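Long-range contacts in uncharacterized protein (Legionella longbeachae NSW150, PDB 4JZA), which probably removes the 3-phosphate from phosphatidylinositol 3-phosphate, and may thereby act on host lipid metabolism during infection: residues 5-10 with 30-35; 191-196 with 309-314; 496-501 with 540-545. All coordinates share one frame; numbering follows the deposited sequence.

Interaction 1: residues 5-10 with 30-35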
loop_
_atom_site.group_PDB
_atom_site.type_symbol
_atom_site.label_atom_id
_atom_site.label_comp_id
_atom_site.label_asym_id
_atom_site.label_seq_id
_atom_site.Cartn_x
_atom_site.Cartn_y
_atom_site.Cartn_z
ATOM N N ILE A 5 17.461 -3.628 16.428
ATOM C CA ILE A 5 17.994 -2.320 16.175
ATOM C C ILE A 5 19.156 -2.376 15.188
ATOM O O ILE A 5 20.063 -3.198 15.306
ATOM C CB ILE A 5 18.506 -1.662 17.466
ATOM C CG1 ILE A 5 17.481 -1.785 18.593
ATOM C CG2 ILE A 5 18.819 -0.177 17.220
ATOM C CD1 ILE A 5 18.055 -1.656 19.986
ATOM N N ILE A 6 19.113 -1.480 14.215
ATOM C CA ILE A 6 20.187 -1.338 13.279
ATOM C C ILE A 6 20.844 0.012 13.472
ATOM O O ILE A 6 20.178 1.063 13.525
ATOM C CB ILE A 6 19.646 -1.426 11.868
ATOM C CG1 ILE A 6 19.036 -2.829 11.652
ATOM C CG2 ILE A 6 20.730 -1.106 10.877
ATOM C CD1 ILE A 6 18.673 -3.180 10.215
ATOM N N VAL A 7 22.156 -0.017 13.597
ATOM C CA VAL A 7 22.933 1.189 13.704
ATOM C C VAL A 7 23.760 1.259 12.442
ATOM O O VAL A 7 24.498 0.333 12.126
ATOM C CB VAL A 7 23.851 1.146 14.914
ATOM C CG1 VAL A 7 24.762 2.356 14.925
ATOM C CG2 VAL A 7 23.022 1.062 16.201
ATOM N N ARG A 8 23.566 2.342 11.699
ATOM C CA ARG A 8 24.220 2.563 10.446
ATOM C C ARG A 8 25.374 3.438 10.762
ATOM O O ARG A 8 25.234 4.479 11.417
ATOM C CB ARG A 8 23.292 3.262 9.466
ATOM C CG ARG A 8 22.077 2.409 9.120
ATOM C CD ARG A 8 21.107 3.140 8.245
ATOM N NE ARG A 8 21.740 3.504 7.001
ATOM C CZ ARG A 8 21.987 4.761 6.625
ATOM N NH1 ARG A 8 21.666 5.827 7.376
ATOM N NH2 ARG A 8 22.565 4.983 5.471
ATOM N N VAL A 9 26.496 3.051 10.184
ATOM C CA VAL A 9 27.786 3.530 10.568
ATOM C C VAL A 9 28.589 3.797 9.298
ATOM O O VAL A 9 28.624 2.976 8.444
ATOM C CB VAL A 9 28.355 2.423 11.440
ATOM C CG1 VAL A 9 29.790 2.110 11.116
ATOM C CG2 VAL A 9 28.156 2.769 12.902
ATOM N N PRO A 10 29.190 4.970 9.141
ATOM C CA PRO A 10 29.885 5.200 7.902
ATOM C C PRO A 10 30.944 4.183 7.627
ATOM O O PRO A 10 31.633 3.736 8.540
ATOM C CB PRO A 10 30.549 6.570 8.086
ATOM C CG PRO A 10 30.390 6.909 9.498
ATOM C CD PRO A 10 29.179 6.175 9.968
ATOM N N TYR A 30 21.907 -4.478 19.293
ATOM C CA TYR A 30 21.962 -3.809 17.984
ATOM C C TYR A 30 22.829 -4.522 16.967
ATOM O O TYR A 30 23.751 -5.197 17.320
ATOM C CB TYR A 30 22.455 -2.363 18.128
ATOM C CG TYR A 30 23.935 -2.222 18.358
ATOM C CD1 TYR A 30 24.833 -2.235 17.294
ATOM C CD2 TYR A 30 24.436 -2.057 19.616
ATOM C CE1 TYR A 30 26.205 -2.102 17.481
ATOM C CE2 TYR A 30 25.815 -1.914 19.819
ATOM C CZ TYR A 30 26.695 -1.946 18.748
ATOM O OH TYR A 30 28.051 -1.809 18.961
ATOM N N ILE A 31 22.516 -4.338 15.689
ATOM C CA ILE A 31 23.302 -4.850 14.580
ATOM C C ILE A 31 23.931 -3.649 13.893
ATOM O O ILE A 31 23.301 -2.615 13.745
ATOM C CB ILE A 31 22.416 -5.511 13.540
ATOM C CG1 ILE A 31 21.438 -6.466 14.194
ATOM C CG2 ILE A 31 23.252 -6.241 12.514
ATOM C CD1 ILE A 31 22.100 -7.641 14.882
ATOM N N LEU A 32 25.172 -3.798 13.457
ATOM C CA LEU A 32 25.852 -2.768 12.706
ATOM C C LEU A 32 25.609 -2.968 11.250
ATOM O O LEU A 32 25.557 -4.091 10.773
ATOM C CB LEU A 32 27.356 -2.821 12.897
ATOM C CG LEU A 32 27.828 -2.163 14.175
ATOM C CD1 LEU A 32 29.284 -2.514 14.442
ATOM C CD2 LEU A 32 27.622 -0.656 14.065
ATOM N N GLU A 33 25.486 -1.843 10.558
ATOM C CA GLU A 33 25.304 -1.793 9.115
ATOM C C GLU A 33 26.102 -0.648 8.565
ATOM O O GLU A 33 26.085 0.440 9.105
ATOM C CB GLU A 33 23.848 -1.566 8.810
ATOM C CG GLU A 33 23.495 -1.638 7.357
ATOM C CD GLU A 33 22.019 -1.803 7.196
ATOM O OE1 GLU A 33 21.391 -0.906 6.613
ATOM O OE2 GLU A 33 21.507 -2.810 7.713
ATOM N N THR A 34 26.794 -0.895 7.477
ATOM C CA THR A 34 27.662 0.103 6.897
ATOM C C THR A 34 26.973 0.904 5.806
ATOM O O THR A 34 26.212 0.326 4.983
ATOM C CB THR A 34 28.847 -0.599 6.292
ATOM O OG1 THR A 34 29.715 -0.928 7.359
ATOM C CG2 THR A 34 29.599 0.302 5.425
ATOM N N TYR A 35 27.220 2.220 5.773
ATOM C CA TYR A 35 26.792 3.044 4.619
ATOM C C TYR A 35 27.944 3.843 4.029
ATOM O O TYR A 35 28.963 4.019 4.668
ATOM C CB TYR A 35 25.629 3.975 4.988
ATOM C CG TYR A 35 25.943 5.108 5.962
ATOM C CD1 TYR A 35 26.014 4.894 7.335
ATOM C CD2 TYR A 35 26.106 6.404 5.516
ATOM C CE1 TYR A 35 26.261 5.941 8.212
ATOM C CE2 TYR A 35 26.331 7.459 6.390
ATOM C CZ TYR A 35 26.404 7.225 7.729
ATOM O OH TYR A 35 26.653 8.292 8.571
HETATM O O HOH W 1 22.502 1.205 5.094
#

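Interaction 2: residues 191-196 with 309-314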
loop_
_atom_site.group_PDB
_atom_site.type_symbol
_atom_site.label_atom_id
_atom_site.label_comp_id
_atom_site.label_asym_id
_atom_site.label_seq_id
_atom_site.Cartn_x
_atom_site.Cartn_y
_atom_site.Cartn_z
ATOM N N GLY A 191 -21.432 -10.097 0.386
ATOM C CA GLY A 191 -21.843 -9.110 -0.644
ATOM C C GLY A 191 -23.028 -8.214 -0.302
ATOM O O GLY A 191 -23.022 -7.021 -0.604
ATOM N N TRP A 192 -24.045 -8.790 0.316
ATOM C CA TRP A 192 -25.227 -8.035 0.651
ATOM C C TRP A 192 -24.948 -6.907 1.581
ATOM O O TRP A 192 -25.669 -5.897 1.569
ATOM C CB TRP A 192 -26.292 -8.942 1.250
ATOM C CG TRP A 192 -26.024 -9.553 2.592
ATOM C CD1 TRP A 192 -25.579 -10.842 2.850
ATOM C CD2 TRP A 192 -26.315 -8.956 3.877
ATOM N NE1 TRP A 192 -25.556 -11.052 4.239
ATOM C CE2 TRP A 192 -26.007 -9.920 4.877
ATOM C CE3 TRP A 192 -26.799 -7.702 4.271
ATOM C CZ2 TRP A 192 -26.137 -9.649 6.237
ATOM C CZ3 TRP A 192 -26.927 -7.415 5.640
ATOM C CH2 TRP A 192 -26.594 -8.381 6.602
ATOM N N LEU A 193 -23.908 -7.074 2.401
ATOM C CA LEU A 193 -23.548 -6.040 3.397
ATOM C C LEU A 193 -22.826 -4.911 2.742
ATOM O O LEU A 193 -23.055 -3.745 3.065
ATOM C CB LEU A 193 -22.671 -6.637 4.473
ATOM C CG LEU A 193 -22.416 -5.806 5.726
ATOM C CD1 LEU A 193 -23.665 -5.238 6.392
ATOM C CD2 LEU A 193 -21.685 -6.718 6.673
ATOM N N ARG A 194 -21.973 -5.275 1.787
ATOM C CA ARG A 194 -21.285 -4.298 0.983
ATOM C C ARG A 194 -22.228 -3.445 0.188
ATOM O O ARG A 194 -21.997 -2.263 0.069
ATOM C CB ARG A 194 -20.338 -4.974 0.026
ATOM C CG ARG A 194 -19.130 -5.567 0.711
ATOM C CD ARG A 194 -18.105 -5.997 -0.316
ATOM N NE ARG A 194 -17.116 -6.897 0.277
ATOM C CZ ARG A 194 -16.145 -6.515 1.122
ATOM N NH1 ARG A 194 -16.029 -5.251 1.508
ATOM N NH2 ARG A 194 -15.284 -7.405 1.580
ATOM N N ASP A 195 -23.294 -4.041 -0.343
ATOM C CA ASP A 195 -24.261 -3.308 -1.172
ATOM C C ASP A 195 -25.181 -2.332 -0.402
ATOM O O ASP A 195 -25.852 -1.545 -1.020
ATOM C CB ASP A 195 -25.073 -4.289 -1.995
ATOM C CG ASP A 195 -24.204 -5.099 -2.988
ATOM O OD1 ASP A 195 -23.010 -4.766 -3.213
ATOM O OD2 ASP A 195 -24.731 -6.079 -3.547
ATOM N N LEU A 196 -25.167 -2.320 0.923
ATOM C CA LEU A 196 -26.071 -1.459 1.669
ATOM C C LEU A 196 -25.762 0.010 1.575
ATOM O O LEU A 196 -24.610 0.392 1.413
ATOM C CB LEU A 196 -26.070 -1.852 3.155
ATOM C CG LEU A 196 -26.471 -3.295 3.502
ATOM C CD1 LEU A 196 -26.519 -3.477 5.009
ATOM C CD2 LEU A 196 -27.829 -3.620 2.913
ATOM N N TRP A 309 -15.324 -1.365 11.256
ATOM C CA TRP A 309 -14.102 -1.231 10.485
ATOM C C TRP A 309 -13.679 -2.531 9.819
ATOM O O TRP A 309 -13.076 -2.505 8.769
ATOM C CB TRP A 309 -12.954 -0.663 11.306
ATOM C CG TRP A 309 -12.404 -1.501 12.384
ATOM C CD1 TRP A 309 -12.566 -1.306 13.705
ATOM C CD2 TRP A 309 -11.537 -2.616 12.243
ATOM N NE1 TRP A 309 -11.863 -2.238 14.411
ATOM C CE2 TRP A 309 -11.231 -3.069 13.522
ATOM C CE3 TRP A 309 -10.975 -3.279 11.148
ATOM C CZ2 TRP A 309 -10.384 -4.181 13.748
ATOM C CZ3 TRP A 309 -10.126 -4.391 11.377
ATOM C CH2 TRP A 309 -9.841 -4.811 12.660
ATOM N N TYR A 310 -13.976 -3.668 10.424
ATOM C CA TYR A 310 -13.569 -4.951 9.876
ATOM C C TYR A 310 -14.395 -5.229 8.646
ATOM O O TYR A 310 -13.852 -5.618 7.607
ATOM C CB TYR A 310 -13.746 -6.063 10.902
ATOM C CG TYR A 310 -13.455 -7.398 10.370
ATOM C CD1 TYR A 310 -12.150 -7.760 10.061
ATOM C CD2 TYR A 310 -14.472 -8.326 10.151
ATOM C CE1 TYR A 310 -11.862 -9.013 9.539
ATOM C CE2 TYR A 310 -14.183 -9.587 9.627
ATOM C CZ TYR A 310 -12.872 -9.929 9.319
ATOM O OH TYR A 310 -12.537 -11.175 8.791
ATOM N N TRP A 311 -15.702 -4.986 8.728
ATOM C CA TRP A 311 -16.606 -5.376 7.624
ATOM C C TRP A 311 -16.402 -4.592 6.319
ATOM O O TRP A 311 -16.762 -5.057 5.259
ATOM C CB TRP A 311 -18.087 -5.290 8.055
ATOM C CG TRP A 311 -18.486 -6.225 9.192
ATOM C CD1 TRP A 311 -18.955 -5.857 10.398
ATOM C CD2 TRP A 311 -18.443 -7.662 9.200
ATOM N NE1 TRP A 311 -19.198 -6.966 11.164
ATOM C CE2 TRP A 311 -18.901 -8.086 10.442
ATOM C CE3 TRP A 311 -18.088 -8.624 8.261
ATOM C CZ2 TRP A 311 -18.989 -9.418 10.787
ATOM C CZ3 TRP A 311 -18.187 -9.962 8.608
ATOM C CH2 TRP A 311 -18.645 -10.344 9.840
ATOM N N VAL A 312 -15.857 -3.395 6.389
ATOM C CA VAL A 312 -15.582 -2.631 5.165
ATOM C C VAL A 312 -14.282 -3.081 4.444
ATOM O O VAL A 312 -14.041 -2.747 3.260
ATOM C CB VAL A 312 -15.585 -1.121 5.434
ATOM C CG1 VAL A 312 -16.932 -0.698 5.993
ATOM C CG2 VAL A 312 -14.478 -0.731 6.393
ATOM N N LEU A 313 -13.451 -3.858 5.126
ATOM C CA LEU A 313 -12.278 -4.357 4.465
ATOM C C LEU A 313 -12.721 -5.145 3.236
ATOM O O LEU A 313 -13.748 -5.766 3.260
ATOM C CB LEU A 313 -11.462 -5.251 5.396
ATOM C CG LEU A 313 -10.773 -4.573 6.564
ATOM C CD1 LEU A 313 -10.032 -5.604 7.368
ATOM C CD2 LEU A 313 -9.815 -3.515 6.078
ATOM N N SER A 314 -11.955 -5.061 2.146
ATOM C CA SER A 314 -12.125 -5.897 1.002
ATOM C C SER A 314 -11.890 -7.320 1.410
ATOM O O SER A 314 -11.312 -7.612 2.445
ATOM C CB SER A 314 -11.105 -5.535 -0.058
ATOM O OG SER A 314 -9.784 -5.935 0.305
#

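Interaction 3: residues 496-501 with 540-545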
loop_
_atom_site.group_PDB
_atom_site.type_symbol
_atom_site.label_atom_id
_atom_site.label_comp_id
_atom_site.label_asym_id
_atom_site.label_seq_id
_atom_site.Cartn_x
_atom_site.Cartn_y
_atom_site.Cartn_z
ATOM N N SER A 496 8.267 34.146 30.393
ATOM C CA SER A 496 8.918 34.708 31.547
ATOM C C SER A 496 9.498 33.668 32.479
ATOM O O SER A 496 10.280 34.011 33.354
ATOM C CB SER A 496 7.934 35.583 32.315
ATOM O OG SER A 496 7.317 36.524 31.443
ATOM N N PHE A 497 9.119 32.407 32.328
ATOM C CA PHE A 497 9.703 31.336 33.158
ATOM C C PHE A 497 10.281 30.157 32.385
ATOM O O PHE A 497 10.689 29.156 33.003
ATOM C CB PHE A 497 8.691 30.828 34.171
ATOM C CG PHE A 497 7.381 30.459 33.578
ATOM C CD1 PHE A 497 7.211 29.224 32.986
ATOM C CD2 PHE A 497 6.318 31.347 33.604
ATOM C CE1 PHE A 497 5.991 28.874 32.442
ATOM C CE2 PHE A 497 5.098 31.002 33.057
ATOM C CZ PHE A 497 4.932 29.759 32.481
ATOM N N THR A 498 10.362 30.313 31.056
ATOM C CA THR A 498 10.987 29.335 30.180
ATOM C C THR A 498 12.274 29.866 29.526
ATOM O O THR A 498 12.252 30.691 28.605
ATOM C CB THR A 498 9.992 28.852 29.135
ATOM O OG1 THR A 498 8.739 28.529 29.786
ATOM C CG2 THR A 498 10.552 27.611 28.465
ATOM N N PRO A 499 13.420 29.397 30.018
ATOM C CA PRO A 499 14.654 29.917 29.452
ATOM C C PRO A 499 14.778 29.543 27.990
ATOM O O PRO A 499 14.548 28.406 27.661
ATOM C CB PRO A 499 15.762 29.249 30.280
ATOM C CG PRO A 499 15.087 28.526 31.407
ATOM C CD PRO A 499 13.628 28.414 31.099
ATOM N N GLY A 500 15.146 30.503 27.143
ATOM C CA GLY A 500 15.440 30.295 25.740
ATOM C C GLY A 500 14.257 30.553 24.818
ATOM O O GLY A 500 14.390 30.595 23.559
ATOM N N LEU A 501 13.085 30.722 25.404
ATOM C CA LEU A 501 11.906 30.719 24.586
ATOM C C LEU A 501 11.806 32.014 23.827
ATOM O O LEU A 501 11.428 32.021 22.668
ATOM C CB LEU A 501 10.663 30.492 25.420
ATOM C CG LEU A 501 9.309 30.455 24.705
ATOM C CD1 LEU A 501 9.328 29.355 23.656
ATOM C CD2 LEU A 501 8.147 30.196 25.661
ATOM N N LEU A 540 9.242 22.079 22.147
ATOM C CA LEU A 540 10.289 21.372 22.828
ATOM C C LEU A 540 10.880 22.158 23.971
ATOM O O LEU A 540 11.053 21.586 25.028
ATOM C CB LEU A 540 11.392 20.905 21.887
ATOM C CG LEU A 540 10.874 19.794 20.986
ATOM C CD1 LEU A 540 11.785 19.714 19.789
ATOM C CD2 LEU A 540 10.789 18.457 21.709
ATOM N N THR A 541 11.204 23.434 23.802
ATOM C CA THR A 541 11.857 24.107 24.911
ATOM C C THR A 541 10.815 24.286 26.053
ATOM O O THR A 541 11.159 24.123 27.223
ATOM C CB THR A 541 12.654 25.395 24.531
ATOM O OG1 THR A 541 11.839 26.557 24.610
ATOM C CG2 THR A 541 13.256 25.301 23.162
ATOM N N ILE A 542 9.538 24.507 25.719
ATOM C CA ILE A 542 8.505 24.538 26.739
ATOM C C ILE A 542 8.414 23.190 27.431
ATOM O O ILE A 542 8.041 23.131 28.573
ATOM C CB ILE A 542 7.135 24.930 26.171
ATOM C CG1 ILE A 542 7.111 26.427 25.917
ATOM C CG2 ILE A 542 6.002 24.613 27.121
ATOM C CD1 ILE A 542 5.933 26.926 25.111
ATOM N N GLY A 543 8.758 22.096 26.769
ATOM C CA GLY A 543 8.540 20.758 27.364
ATOM C C GLY A 543 7.220 20.095 27.000
ATOM O O GLY A 543 6.807 19.134 27.624
ATOM N N GLY A 544 6.560 20.589 25.965
ATOM C CA GLY A 544 5.306 19.969 25.511
ATOM C C GLY A 544 5.574 18.719 24.662
ATOM O O GLY A 544 6.738 18.296 24.458
ATOM N N HIS A 545 4.484 18.135 24.182
ATOM C CA HIS A 545 4.533 16.930 23.376
ATOM C C HIS A 545 4.634 17.282 21.891
ATOM O O HIS A 545 3.769 17.971 21.347
ATOM C CB HIS A 545 3.270 16.121 23.617
ATOM C CG HIS A 545 3.205 14.849 22.830
ATOM N ND1 HIS A 545 4.142 13.862 22.904
ATOM C CD2 HIS A 545 2.300 14.405 21.954
ATOM C CE1 HIS A 545 3.812 12.860 22.108
ATOM N NE2 HIS A 545 2.681 13.155 21.543
#

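Interaction 1: residues 5-10 with 30-35
Ile5 to Pro10 pair with Tyr30 to Tyr35 as two parallel strands, laced by five backbone hydrogen bonds from Ile31 N to Ile5 O (2.7 Å) up to Tyr35 N to Val9 O (3.1 Å). Helix 17-26 connects them, completing a beta-alpha-beta unit.

On the face of Val7, Val9 and Leu32, Val9 CG2 meets Leu32 CD2 at 3.7 Å; at the start of the pairing Val7 CG2 lies obliquely to the Tyr30 ring, 3.9 Å from CD1. On the other face, Ile6 CG2 lies against the stem and carboxylate of Glu33.

The aromatic contacts gather round Tyr35. With its CG placed between backbone N and carbonyl carbon (chi1 68°), the ring lies over strand 5-10, taking Pro10 CA over one face and the Arg8 guanidinium over the other, off-centre with CZ 4.4 Å from the ring centroid and the planes 31° apart. Tyr35 OH reaches Leu148 O on the next strand, 144-150.

A water accepts from Arg8 NE and donates to Glu33 OE1, while Arg8 NH1 and NH2 bond to Thr147 OG1 and Ser602 O. The arginine charge is probably eased by ring, water and neutral oxygens; Glu33, weakly paired with Arg43 at long range, makes no direct salt bridge to it.

Interaction 2: residues 191-196 with 309-314
Arg194 reaches across to Leu313 and grips its carbonyl oxygen with both terminal nitrogens: NH1 to Leu313 O is 2.9 Å and NH2 to Leu313 O is 2.8 Å. The oxygen lies almost exactly in the guanidinium plane, yet the two donors use it differently. NH2 comes in the carbonyl plane on a lone pair, whereas NH1 stands 47° out of that plane. Val312 O sits at the guanidinium edge too, without a hydrogen bond. Beside this polar grip, Leu193 sends CD2 to the root of the Trp311 indole, 4.1 Å from CG, the two side chains crossing at about a right angle.

The Arg194 chain runs extended from CG to NE, which carries the guanidinium from helix 191-194 to the carbonyl just after helix 308-311. Leu193 has CG anti to its backbone N (chi1 -168°), which brings CD2 to Trp311. The indole itself is tethered by NE1 to Ile303 O, and Trp311 O accepts from Thr189 OG1.

Ser314 N-caps helix 315-325, its OG bonding to Gln317 N, and Arg194 also brushes Glu315 and Gln318 of that helix. The contact joins short helices 191-194, part of the insertion domain, and 308-311, with helix 198-206 touching Trp311 and Val312 and helix 172-183 packed against Trp309 and Tyr310.

Interaction 3: residues 496-501 with 540-545
Thr541 and Ile542, the residues that meet Thr498 and Leu501, form the last turn of helix 524-542, which the Gly543 N to Leu540 O bond closes at 2.9 Å. Gly543, with positive phi (93°), is the C' residue of a Schellman motif that stops the helix and lets the chain turn off toward strand 545-549.

On the facing side, Thr498 to Leu501 make a type II beta turn, closed by a weak bond of 3.3 Å from Leu501 N to Thr498 O. Its third position is Gly500, whose backbone angles suit glycine.

The contacts across the gap are van der Waals ones. Thr498 points its methyl at the helix end: CG2, anti to the backbone N, lies 3.8 Å from Thr541 O and 4.1 Å from Ile542 CA. Its hydroxyl goes elsewhere, OG1 bonding to Tyr494 O. Leu501 straddles the two helix residues with its forked end, CD1 lying 3.9 Å from Thr541 OG1 and CD2 equally far from Ile542 CG1. Tyr494 touches both Leu501 and Ile542.

No hydrogen bond joins the segments. Turn and helix end each hold their shape through bonds of their own, and they meet near the surface, so shape and apolar contact, with no directional bond, bring the two together.

In the fold
The three contacts follow one another along the chain; none nests in or crosses another. Interaction 1 closes first, round helix 17-26, and sets strand 31-35 as the outermost strand on one side of the large mixed beta-sheet. Interaction 2 closes a long, mostly helical excursion of 112 residues that takes in most of the insertion domain, before the chain returns to the beta-sheet as strand 352-359. Interaction 3 closes a shorter helical loop and brings the turn before helix 501-513 against the end of helix 524-542, just before strand 545-549 of that same beta-sheet. Interactions 1 and 2 lie on opposite sides of the chain's centre, their own centres about 44 Å apart.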